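Local coordinates for protein chorismate mutase (Helicobacter pylori, PDB 6AL9) that probably catalyses the rearrangement of chorismate to prephenate, the first committed step towards phenylalanine and tyrosine, at residues D6-L9 with E10-R13; A18-N21 with E22-D25; P49-E52 with Q53-K57; L56-L59 with S60-F64. All coordinates share one frame; numbering follows the deposited sequence.

Contact 1. Residues D6-L9 with E10-R13; sequences DSLL and ENLR. With PRE (prephenic acid), chain C.
R13 and L9 meet one turn apart at the start of a long helix, with prephenate beyond them. L9 CD2 lies over one face of the R13 guanidinium, 4.0 Å from R13 NH2, while L9 CD1 rests on the aliphatic part, 4.0 Å from R13 CG. L9 gets there because its CG stands anti to the backbone N (chi1 -168°). The R13 chain runs extended from CG to NE and takes hold of the pyruvyl carboxylate of prephenate: R13 NE reaches O'M at 3.0 Å, in the guanidinium plane at its edge, and R13 NH1 adds a weak bond to O'L, which lies oblique to that plane. Behind this sits the helix start. L8 is the N-cap residue, and its O takes L12 N at 3.2 Å. One step out, N11 ND2 donates to D6 O at 2.9 Å, in the carbonyl plane on a lone pair. L8 N to D6 O closes the inverse gamma turn centred on S7, and N11 ND2 ties that same oxygen of the incoming loop to the first helical turn. R30, C48, E52 and S83 of the second subunit complete the prephenate site, the shared pocket characteristic of the all-helical AroQ chorismate mutase dimer.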
loop_
_atom_site.group_PDB
_atom_site.type_symbol
_atom_site.label_atom_id
_atom_site.label_comp_id
_atom_site.label_asym_id
_atom_site.label_seq_id
_atom_site.Cartn_x
_atom_site.Cartn_y
_atom_site.Cartn_z
ATOM N N ASP B 6 -9.450 -7.890 -24.433
ATOM C CA ASP B 6 -8.109 -8.016 -23.838
ATOM C C ASP B 6 -8.122 -8.465 -22.352
ATOM O O ASP B 6 -7.083 -8.857 -21.820
ATOM C CB ASP B 6 -7.301 -6.724 -24.014
ATOM C CG ASP B 6 -6.348 -6.754 -25.231
ATOM O OD1 ASP B 6 -6.110 -7.821 -25.876
ATOM O OD2 ASP B 6 -5.820 -5.666 -25.535
ATOM N N SER B 7 -9.297 -8.476 -21.699
ATOM C CA SER B 7 -9.436 -9.182 -20.404
ATOM C C SER B 7 -9.443 -10.742 -20.451
ATOM O O SER B 7 -10.448 -11.445 -20.347
ATOM C CB SER B 7 -10.476 -8.545 -19.496
ATOM O OG SER B 7 -10.170 -7.158 -19.345
ATOM N N LEU B 8 -8.216 -11.208 -20.679
ATOM C CA LEU B 8 -7.666 -12.477 -20.287
ATOM C C LEU B 8 -6.784 -12.276 -19.070
ATOM O O LEU B 8 -6.343 -11.171 -18.765
ATOM C CB LEU B 8 -6.735 -12.955 -21.402
ATOM C CG LEU B 8 -7.379 -13.195 -22.773
ATOM C CD1 LEU B 8 -6.780 -12.342 -23.901
ATOM C CD2 LEU B 8 -7.232 -14.678 -23.079
ATOM N N LEU B 9 -6.457 -13.376 -18.426
ATOM C CA LEU B 9 -5.774 -13.356 -17.158
ATOM C C LEU B 9 -4.346 -12.818 -17.250
ATOM O O LEU B 9 -3.930 -12.035 -16.406
ATOM C CB LEU B 9 -5.783 -14.762 -16.565
ATOM C CG LEU B 9 -5.362 -14.912 -15.101
ATOM C CD1 LEU B 9 -5.887 -13.778 -14.214
ATOM C CD2 LEU B 9 -5.874 -16.256 -14.605
ATOM N N GLU B 10 -3.607 -13.248 -18.267
ATOM C CA GLU B 10 -2.264 -12.742 -18.565
ATOM C C GLU B 10 -2.168 -11.219 -18.482
ATOM O O GLU B 10 -1.229 -10.655 -17.900
ATOM C CB GLU B 10 -1.870 -13.130 -20.004
ATOM C CG GLU B 10 -1.503 -14.587 -20.228
ATOM C CD GLU B 10 -2.691 -15.508 -20.525
ATOM O OE1 GLU B 10 -3.859 -15.169 -20.210
ATOM O OE2 GLU B 10 -2.443 -16.600 -21.082
ATOM N N ASN B 11 -3.130 -10.567 -19.129
ATOM C CA ASN B 11 -3.130 -9.115 -19.292
ATOM C C ASN B 11 -3.543 -8.394 -18.010
ATOM O O ASN B 11 -2.911 -7.419 -17.616
ATOM C CB ASN B 11 -4.059 -8.715 -20.434
ATOM C CG ASN B 11 -3.540 -9.186 -21.793
ATOM O OD1 ASN B 11 -2.342 -9.101 -22.056
ATOM N ND2 ASN B 11 -4.436 -9.704 -22.649
ATOM N N LEU B 12 -4.594 -8.871 -17.353
ATOM C CA LEU B 12 -4.977 -8.310 -16.076
ATOM C C LEU B 12 -3.822 -8.411 -15.093
ATOM O O LEU B 12 -3.613 -7.519 -14.305
ATOM C CB LEU B 12 -6.200 -9.019 -15.520
ATOM C CG LEU B 12 -7.479 -8.794 -16.340
ATOM C CD1 LEU B 12 -8.597 -9.708 -15.871
ATOM C CD2 LEU B 12 -7.938 -7.348 -16.319
ATOM N N ARG B 13 -3.060 -9.494 -15.150
ATOM C CA ARG B 13 -1.976 -9.707 -14.210
ATOM C C ARG B 13 -0.772 -8.856 -14.521
ATOM O O ARG B 13 -0.039 -8.476 -13.610
ATOM C CB ARG B 13 -1.569 -11.166 -14.187
ATOM C CG ARG B 13 -2.476 -11.995 -13.304
ATOM C CD ARG B 13 -1.980 -13.431 -13.232
ATOM N NE ARG B 13 -2.400 -14.074 -11.995
ATOM C CZ ARG B 13 -2.541 -15.389 -11.851
ATOM N NH1 ARG B 13 -2.953 -15.905 -10.699
ATOM N NH2 ARG B 13 -2.304 -16.194 -12.872
HETATM C C1 PRE C . -4.318 -11.604 -6.147
HETATM C C2 PRE C . -5.422 -11.883 -5.179
HETATM C C3 PRE C . -5.578 -13.065 -4.590
HETATM C C4 PRE C . -4.670 -14.246 -4.856
HETATM O O4 PRE C . -4.161 -14.759 -3.614
HETATM C C5 PRE C . -3.523 -13.928 -5.787
HETATM C C6 PRE C . -3.377 -12.741 -6.378
HETATM C C7 PRE C . -3.599 -10.331 -5.812
HETATM O O71 PRE C . -4.036 -9.589 -4.909
HETATM O O72 PRE C . -2.591 -10.042 -6.485
HETATM C C8 PRE C . -5.009 -11.335 -7.491
HETATM C "C1'" PRE C . -5.522 -12.619 -8.110
HETATM O "O1'" PRE C . -6.609 -13.074 -7.797
HETATM C "C2'" PRE C . -4.721 -13.341 -9.088
HETATM O "O'L" PRE C . -5.060 -14.513 -9.365
HETATM O "O'M" PRE C . -3.729 -12.788 -9.620
#

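Contact 2. Residues A18-N21 with E22-D25; sequences ALDN and ELSD
From A18 to D25 the backbone is regular alpha helix, each carbonyl meeting the N-H four residues on: E22 N to A18 O, L23 N to L19 O at 2.8 Å, S24 N to D20 O at 2.9 Å and D25 N to N21 O. This is the N-terminal half of helix 9-41, the long helix of the AroQ fold that packs on the second subunit. S24 adds a bond of its own. With OG held beside its backbone N (chi1 -69°), S24 OG donates to D20 O at 2.8 Å, arriving from the opposite face of that carbonyl plane to S24 N, so the one oxygen is gripped twice. The polar ends of D20 and N21 are taken up by the second subunit: D20 OD1 takes R30 NE and Y76 OH of that partner, and N21 OD1 takes R58 NH1 of the partner. D25 bends its carboxylate back along the helix until D25 OD2 lies 3.1 Å from N21 O. Two acceptors this close would probably repel, but R62 of the second subunit forms a salt bridge to D25 OD2 and a weak bond to N21 O, which should ease it. On another side of the helix, the methyl L23 CD2 sits 4.0 Å from D20 OD1.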
loop_
_atom_site.group_PDB
_atom_site.type_symbol
_atom_site.label_atom_id
_atom_site.label_comp_id
_atom_site.label_asym_id
_atom_site.label_seq_id
_atom_site.Cartn_x
_atom_site.Cartn_y
_atom_site.Cartn_z
ATOM N N ALA B 18 2.169 -3.765 -13.067
ATOM C CA ALA B 18 2.507 -2.345 -13.277
ATOM C C ALA B 18 2.075 -1.528 -12.073
ATOM O O ALA B 18 2.776 -0.606 -11.659
ATOM C CB ALA B 18 1.831 -1.802 -14.536
ATOM N N LEU B 19 0.912 -1.869 -11.536
ATOM C CA LEU B 19 0.415 -1.262 -10.299
ATOM C C LEU B 19 1.374 -1.494 -9.159
ATOM O O LEU B 19 1.700 -0.582 -8.431
ATOM C CB LEU B 19 -0.958 -1.826 -9.927
ATOM C CG LEU B 19 -2.086 -0.937 -10.459
ATOM C CD1 LEU B 19 -3.396 -1.679 -10.605
ATOM C CD2 LEU B 19 -2.278 0.248 -9.535
ATOM N N ASP B 20 1.844 -2.721 -9.040
ATOM C CA ASP B 20 2.729 -3.073 -7.965
ATOM C C ASP B 20 4.097 -2.411 -8.061
ATOM O O ASP B 20 4.647 -2.066 -7.051
ATOM C CB ASP B 20 2.857 -4.582 -7.836
ATOM C CG ASP B 20 1.609 -5.219 -7.250
ATOM O OD1 ASP B 20 0.861 -4.510 -6.544
ATOM O OD2 ASP B 20 1.378 -6.433 -7.471
ATOM N N ASN B 21 4.635 -2.214 -9.258
ATOM C CA ASN B 21 5.851 -1.386 -9.450
ATOM C C ASN B 21 5.658 0.034 -8.956
ATOM O O ASN B 21 6.483 0.559 -8.216
ATOM C CB ASN B 21 6.245 -1.306 -10.927
ATOM C CG ASN B 21 6.772 -2.639 -11.491
ATOM O OD1 ASN B 21 6.955 -3.640 -10.794
ATOM N ND2 ASN B 21 6.997 -2.640 -12.774
ATOM N N GLU B 22 4.561 0.660 -9.351
ATOM C CA GLU B 22 4.256 2.010 -8.903
ATOM C C GLU B 22 3.998 2.098 -7.391
ATOM O O GLU B 22 4.473 2.995 -6.717
ATOM C CB GLU B 22 3.047 2.555 -9.662
ATOM C CG GLU B 22 3.340 2.818 -11.133
ATOM C CD GLU B 22 2.241 3.619 -11.824
ATOM O OE1 GLU B 22 1.588 3.052 -12.737
ATOM O OE2 GLU B 22 2.034 4.809 -11.456
ATOM N N LEU B 23 3.246 1.149 -6.873
ATOM C CA LEU B 23 2.882 1.130 -5.466
ATOM C C LEU B 23 4.108 0.943 -4.614
ATOM O O LEU B 23 4.263 1.587 -3.580
ATOM C CB LEU B 23 1.931 -0.047 -5.230
ATOM C CG LEU B 23 0.729 0.080 -4.289
ATOM C CD1 LEU B 23 -0.160 1.272 -4.583
ATOM C CD2 LEU B 23 -0.095 -1.201 -4.426
ATOM N N SER B 24 4.975 0.038 -5.048
ATOM C CA SER B 24 6.288 -0.173 -4.432
ATOM C C SER B 24 7.140 1.080 -4.481
ATOM O O SER B 24 7.753 1.441 -3.489
ATOM C CB SER B 24 7.079 -1.240 -5.214
ATOM O OG SER B 24 6.510 -2.497 -5.045
ATOM N N ASP B 25 7.259 1.672 -5.667
ATOM C CA ASP B 25 8.090 2.863 -5.808
ATOM C C ASP B 25 7.525 3.984 -4.947
ATOM O O ASP B 25 8.287 4.695 -4.302
ATOM C CB ASP B 25 8.209 3.313 -7.260
ATOM C CG ASP B 25 9.100 2.386 -8.108
ATOM O OD1 ASP B 25 10.062 1.771 -7.585
ATOM O OD2 ASP B 25 8.824 2.261 -9.328
#

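Contact 3. Residues P49-E52 with Q53-K57. With PHB (p-hydroxybenzoic acid), chain E.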
loop_
_atom_site.group_PDB
_atom_site.type_symbol
_atom_site.label_atom_id
_atom_site.label_comp_id
_atom_site.label_asym_id
_atom_site.label_seq_id
_atom_site.Cartn_x
_atom_site.Cartn_y
_atom_site.Cartn_z
ATOM N N PRO B 49 -0.361 9.772 16.662
ATOM C CA PRO B 49 -1.733 9.347 16.398
ATOM C C PRO B 49 -2.676 10.421 15.802
ATOM O O PRO B 49 -3.461 10.099 14.892
ATOM C CB PRO B 49 -2.226 8.830 17.748
ATOM C CG PRO B 49 -1.188 9.184 18.743
ATOM C CD PRO B 49 0.089 9.384 18.004
ATOM N N LYS B 50 -2.619 11.662 16.294
ATOM C CA LYS B 50 -3.430 12.750 15.698
ATOM C C LYS B 50 -3.215 12.854 14.173
ATOM O O LYS B 50 -4.178 12.912 13.387
ATOM C CB LYS B 50 -3.115 14.092 16.368
ATOM C CG LYS B 50 -3.978 15.245 15.893
ATOM C CD LYS B 50 -3.912 16.449 16.828
ATOM C CE LYS B 50 -4.504 16.115 18.197
ATOM N NZ LYS B 50 -4.600 17.284 19.122
ATOM N N ARG B 51 -1.950 12.858 13.770
ATOM C CA ARG B 51 -1.588 12.943 12.373
ATOM C C ARG B 51 -2.111 11.742 11.550
ATOM O O ARG B 51 -2.696 11.940 10.474
ATOM C CB ARG B 51 -0.069 13.071 12.248
ATOM C CG ARG B 51 0.513 12.924 10.838
ATOM C CD ARG B 51 0.102 14.046 9.907
ATOM N NE ARG B 51 0.714 13.860 8.605
ATOM C CZ ARG B 51 0.226 14.338 7.465
ATOM N NH1 ARG B 51 -0.898 15.042 7.441
ATOM N NH2 ARG B 51 0.860 14.090 6.333
ATOM N N GLU B 52 -1.909 10.516 12.058
ATOM C CA GLU B 52 -2.405 9.309 11.404
ATOM C C GLU B 52 -3.897 9.411 11.161
ATOM O O GLU B 52 -4.375 9.059 10.086
ATOM C CB GLU B 52 -2.111 8.060 12.243
ATOM C CG GLU B 52 -0.635 7.681 12.339
ATOM C CD GLU B 52 -0.403 6.342 13.031
ATOM O OE1 GLU B 52 -1.407 5.670 13.392
ATOM O OE2 GLU B 52 0.796 5.961 13.227
ATOM N N GLN B 53 -4.637 9.883 12.157
ATOM C CA GLN B 53 -6.088 9.950 12.057
ATOM C C GLN B 53 -6.537 11.061 11.110
ATOM O O GLN B 53 -7.505 10.886 10.385
ATOM C CB GLN B 53 -6.724 10.142 13.425
ATOM C CG GLN B 53 -6.995 8.849 14.164
ATOM C CD GLN B 53 -7.942 7.901 13.425
ATOM O OE1 GLN B 53 -9.108 8.218 13.130
ATOM N NE2 GLN B 53 -7.448 6.723 13.150
ATOM N N GLU B 54 -5.836 12.189 11.113
ATOM C CA GLU B 54 -6.022 13.205 10.094
ATOM C C GLU B 54 -5.800 12.691 8.657
ATOM O O GLU B 54 -6.588 12.994 7.763
ATOM C CB GLU B 54 -5.121 14.414 10.384
ATOM C CG GLU B 54 -5.619 15.258 11.550
ATOM C CD GLU B 54 -4.592 16.274 12.047
ATOM O OE1 GLU B 54 -3.388 16.126 11.732
ATOM O OE2 GLU B 54 -4.990 17.236 12.760
ATOM N N ILE B 55 -4.748 11.899 8.436
ATOM C CA ILE B 55 -4.506 11.290 7.125
ATOM C C ILE B 55 -5.709 10.440 6.692
ATOM O O ILE B 55 -6.293 10.663 5.616
ATOM C CB ILE B 55 -3.197 10.437 7.116
ATOM C CG1 ILE B 55 -1.989 11.366 7.200
ATOM C CG2 ILE B 55 -3.100 9.612 5.849
ATOM C CD1 ILE B 55 -0.627 10.705 7.290
ATOM N N LEU B 56 -6.105 9.496 7.552
ATOM C CA LEU B 56 -7.259 8.627 7.265
ATOM C C LEU B 56 -8.547 9.416 6.993
ATOM O O LEU B 56 -9.248 9.147 6.021
ATOM C CB LEU B 56 -7.474 7.601 8.387
ATOM C CG LEU B 56 -6.524 6.399 8.270
ATOM C CD1 LEU B 56 -6.433 5.548 9.520
ATOM C CD2 LEU B 56 -6.926 5.511 7.105
ATOM N N LYS B 57 -8.845 10.386 7.850
ATOM C CA LYS B 57 -10.020 11.222 7.689
ATOM C C LYS B 57 -10.019 11.857 6.310
ATOM O O LYS B 57 -10.969 11.708 5.524
ATOM C CB LYS B 57 -10.041 12.305 8.776
ATOM C CG LYS B 57 -11.278 12.275 9.659
ATOM C CD LYS B 57 -11.079 13.079 10.949
ATOM C CE LYS B 57 -10.142 12.336 11.904
ATOM N NZ LYS B 57 -9.683 13.132 13.082
HETATM C "C1'" PHB E . 3.645 9.087 8.135
HETATM O "O1'" PHB E . 2.635 9.410 7.475
HETATM O "O2'" PHB E . 4.770 8.966 7.595
HETATM C C1 PHB E . 3.487 8.843 9.609
HETATM C C2 PHB E . 4.365 8.003 10.306
HETATM C C3 PHB E . 4.201 7.792 11.676
HETATM C C4 PHB E . 3.157 8.424 12.349
HETATM C C5 PHB E . 2.285 9.264 11.654
HETATM C C6 PHB E . 2.448 9.473 10.289
HETATM O O4 PHB E . 2.972 8.226 13.681
HETATM O O HOH W 1 -4.309 5.396 12.931
#
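A flat cation lying on a branched aliphatic chain marks this turn: I55 CG1 stands 3.7 Å above the R51 guanidinium plane, over its centre, and I55 CD1 comes equally close to R51 NE. R51 folds into this position by leaving the backbone with CG anti to N (chi1 170°) and then bending at chi2 (66°), which carries the guanidinium along the helix to the residue four further on. The group's NH2 is held by a salt bridge to D17 OD1 of the second subunit, so contact with I55 on one face and an ion pair together should restrict its rotation. Both residues also touch p-hydroxybenzoic acid, R51 through CG and I55 through CD1, which is 3.5 Å from the ligand's carboxylate oxygen O1'.

E52, next along, sends an extended chain to the phenol end of the ligand. Its CG packs 3.4 Å from ring carbon C5, and E52 OE2 accepts a hydrogen bond from the ligand hydroxyl O4 at 3.2 Å and forms a salt bridge with R84. The other oxygen, E52 OE1, takes a water at 3.0 Å that Q53 NE2 reaches only weakly. On the outer side K50 CG lies against E54 OE2 at 3.8 Å; the lysine amine itself points elsewhere. Regular i to i+4 bonds, such as I55 N to R51 O, keep these side chains in step. R30, C48 and S83 supply further hydrogen bonds to the ligand. Helix 49-61 thus forms one wall of the AroQ active-site pocket, and E52 OE2 of the second subunit likewise binds prephenate in the other site.

Contact 4. Residues L56-L59 with S60-F64; sequences LKRL and SQRDF
L59 and R62 run side by side and point the same way, with L59 CD2 4.0 Å from R62 CD. R62 bends at chi3 (79°), and its guanidinium runs on past R58, with NE its nearest atom, 4.4 Å from R58 NH1: two like charges brought together obliquely. Partners on the second subunit probably make this tolerable, since R58 NH1 donates to N21 OD1 there and R62 NH1 has a long, weak ion pair with D25 OD1. F64 comes back from beyond the turn with its ring edge-on to the backbone, so that F64 CE2 lies 3.4 Å from L59 O, near the ring plane. That oxygen also accepts R62 N at 3.2 Å, from above the carbonyl plane, and R58 O likewise takes Q61 N at 3.1 Å. These i to i+3 bonds follow the last strong i to i+4 one, S60 N to L56 O, as the helix runs out. S60 doubles the latter, its OG reaching L56 O at 2.9 Å from above the carbonyl plane. The whole turn sits at the C-terminal end of helix 49-61: L56 and L59 face Y76 on helix 69-93, while R58, L59 and F64 lie against D20, S24 and D25 on helix 9-41 of the second subunit.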
loop_
_atom_site.group_PDB
_atom_site.type_symbol
_atom_site.label_atom_id
_atom_site.label_comp_id
_atom_site.label_asym_id
_atom_site.label_seq_id
_atom_site.Cartn_x
_atom_site.Cartn_y
_atom_site.Cartn_z
ATOM N N LEU B 56 -6.105 9.496 7.552
ATOM C CA LEU B 56 -7.259 8.627 7.265
ATOM C C LEU B 56 -8.547 9.416 6.993
ATOM O O LEU B 56 -9.248 9.147 6.021
ATOM C CB LEU B 56 -7.474 7.601 8.387
ATOM C CG LEU B 56 -6.524 6.399 8.270
ATOM C CD1 LEU B 56 -6.433 5.548 9.520
ATOM C CD2 LEU B 56 -6.926 5.511 7.105
ATOM N N LYS B 57 -8.845 10.386 7.850
ATOM C CA LYS B 57 -10.020 11.222 7.689
ATOM C C LYS B 57 -10.019 11.857 6.310
ATOM O O LYS B 57 -10.969 11.708 5.524
ATOM C CB LYS B 57 -10.041 12.305 8.776
ATOM C CG LYS B 57 -11.278 12.275 9.659
ATOM C CD LYS B 57 -11.079 13.079 10.949
ATOM C CE LYS B 57 -10.142 12.336 11.904
ATOM N NZ LYS B 57 -9.683 13.132 13.082
ATOM N N ARG B 58 -8.934 12.556 6.000
ATOM C CA ARG B 58 -8.849 13.259 4.724
ATOM C C ARG B 58 -9.054 12.260 3.560
ATOM O O ARG B 58 -9.936 12.463 2.717
ATOM C CB ARG B 58 -7.518 13.990 4.616
ATOM C CG ARG B 58 -7.302 14.741 3.312
ATOM C CD ARG B 58 -5.885 15.327 3.248
ATOM N NE ARG B 58 -4.845 14.327 2.977
ATOM C CZ ARG B 58 -4.608 13.756 1.795
ATOM N NH1 ARG B 58 -5.351 14.056 0.746
ATOM N NH2 ARG B 58 -3.636 12.856 1.666
ATOM N N LEU B 59 -8.289 11.170 3.558
ATOM C CA LEU B 59 -8.419 10.149 2.485
ATOM C C LEU B 59 -9.817 9.515 2.383
ATOM O O LEU B 59 -10.278 9.200 1.285
ATOM C CB LEU B 59 -7.389 9.023 2.665
ATOM C CG LEU B 59 -5.945 9.445 2.521
ATOM C CD1 LEU B 59 -5.047 8.396 3.167
ATOM C CD2 LEU B 59 -5.596 9.678 1.058
ATOM N N SER B 60 -10.479 9.324 3.525
ATOM C CA SER B 60 -11.844 8.810 3.563
ATOM C C SER B 60 -12.845 9.662 2.800
ATOM O O SER B 60 -13.832 9.148 2.287
ATOM C CB SER B 60 -12.310 8.702 5.007
ATOM O OG SER B 60 -11.635 7.635 5.618
ATOM N N GLN B 61 -12.605 10.959 2.728
ATOM C CA GLN B 61 -13.576 11.829 2.092
ATOM C C GLN B 61 -13.460 11.764 0.562
ATOM O O GLN B 61 -14.385 12.155 -0.143
ATOM C CB GLN B 61 -13.427 13.263 2.598
ATOM C CG GLN B 61 -13.577 13.437 4.102
ATOM C CD GLN B 61 -12.709 14.582 4.621
ATOM O OE1 GLN B 61 -11.936 15.200 3.865
ATOM N NE2 GLN B 61 -12.839 14.883 5.912
ATOM N N ARG B 62 -12.354 11.230 0.050
ATOM C CA ARG B 62 -12.080 11.259 -1.388
ATOM C C ARG B 62 -12.922 10.237 -2.160
ATOM O O ARG B 62 -13.520 9.331 -1.570
ATOM C CB ARG B 62 -10.604 10.996 -1.645
ATOM C CG ARG B 62 -9.664 11.926 -0.896
ATOM C CD ARG B 62 -8.198 11.627 -1.206
ATOM N NE ARG B 62 -7.762 12.189 -2.488
ATOM C CZ ARG B 62 -7.199 11.500 -3.483
ATOM N NH1 ARG B 62 -6.972 10.195 -3.389
ATOM N NH2 ARG B 62 -6.843 12.128 -4.594
ATOM N N ASP B 63 -12.982 10.404 -3.483
ATOM C CA ASP B 63 -13.857 9.582 -4.339
ATOM C C ASP B 63 -13.152 8.364 -4.899
ATOM O O ASP B 63 -12.199 8.495 -5.666
ATOM C CB ASP B 63 -14.411 10.392 -5.505
ATOM C CG ASP B 63 -15.899 10.579 -5.404
ATOM O OD1 ASP B 63 -16.331 11.515 -4.681
ATOM O OD2 ASP B 63 -16.629 9.767 -6.021
ATOM N N PHE B 64 -13.627 7.184 -4.520
ATOM C CA PHE B 64 -13.019 5.920 -4.942
ATOM C C PHE B 64 -14.083 4.977 -5.442
ATOM O O PHE B 64 -15.178 4.987 -4.924
ATOM C CB PHE B 64 -12.331 5.229 -3.752
ATOM C CG PHE B 64 -11.161 5.990 -3.195
ATOM C CD1 PHE B 64 -10.033 6.211 -3.961
ATOM C CD2 PHE B 64 -11.192 6.470 -1.892
ATOM C CE1 PHE B 64 -8.968 6.911 -3.449
ATOM C CE2 PHE B 64 -10.126 7.157 -1.375
ATOM C CZ PHE B 64 -9.016 7.381 -2.151
#

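How the contacts relate
Contacts 1 and 2 follow one another on helix 9-41, their centres 17 Å apart. Contacts 3 and 4 share helix 49-61 and the residues L56 and K57; their centres are 11 Å apart. Contacts 1 and 3 lie on opposite sides of the chain's centre, 37 Å between centres, yet each holds part of an active site: the dimer brings R13 from one subunit to the pocket wall carrying E52 of the other. Contacts 2 and 4 are 21 Å apart within the chain but pair across the interface, N21 and D25 of one subunit meeting R58 and R62 of its partner. All four contacts touch the second subunit, so the same two helices contribute to both the dimer interface and the active-site pockets.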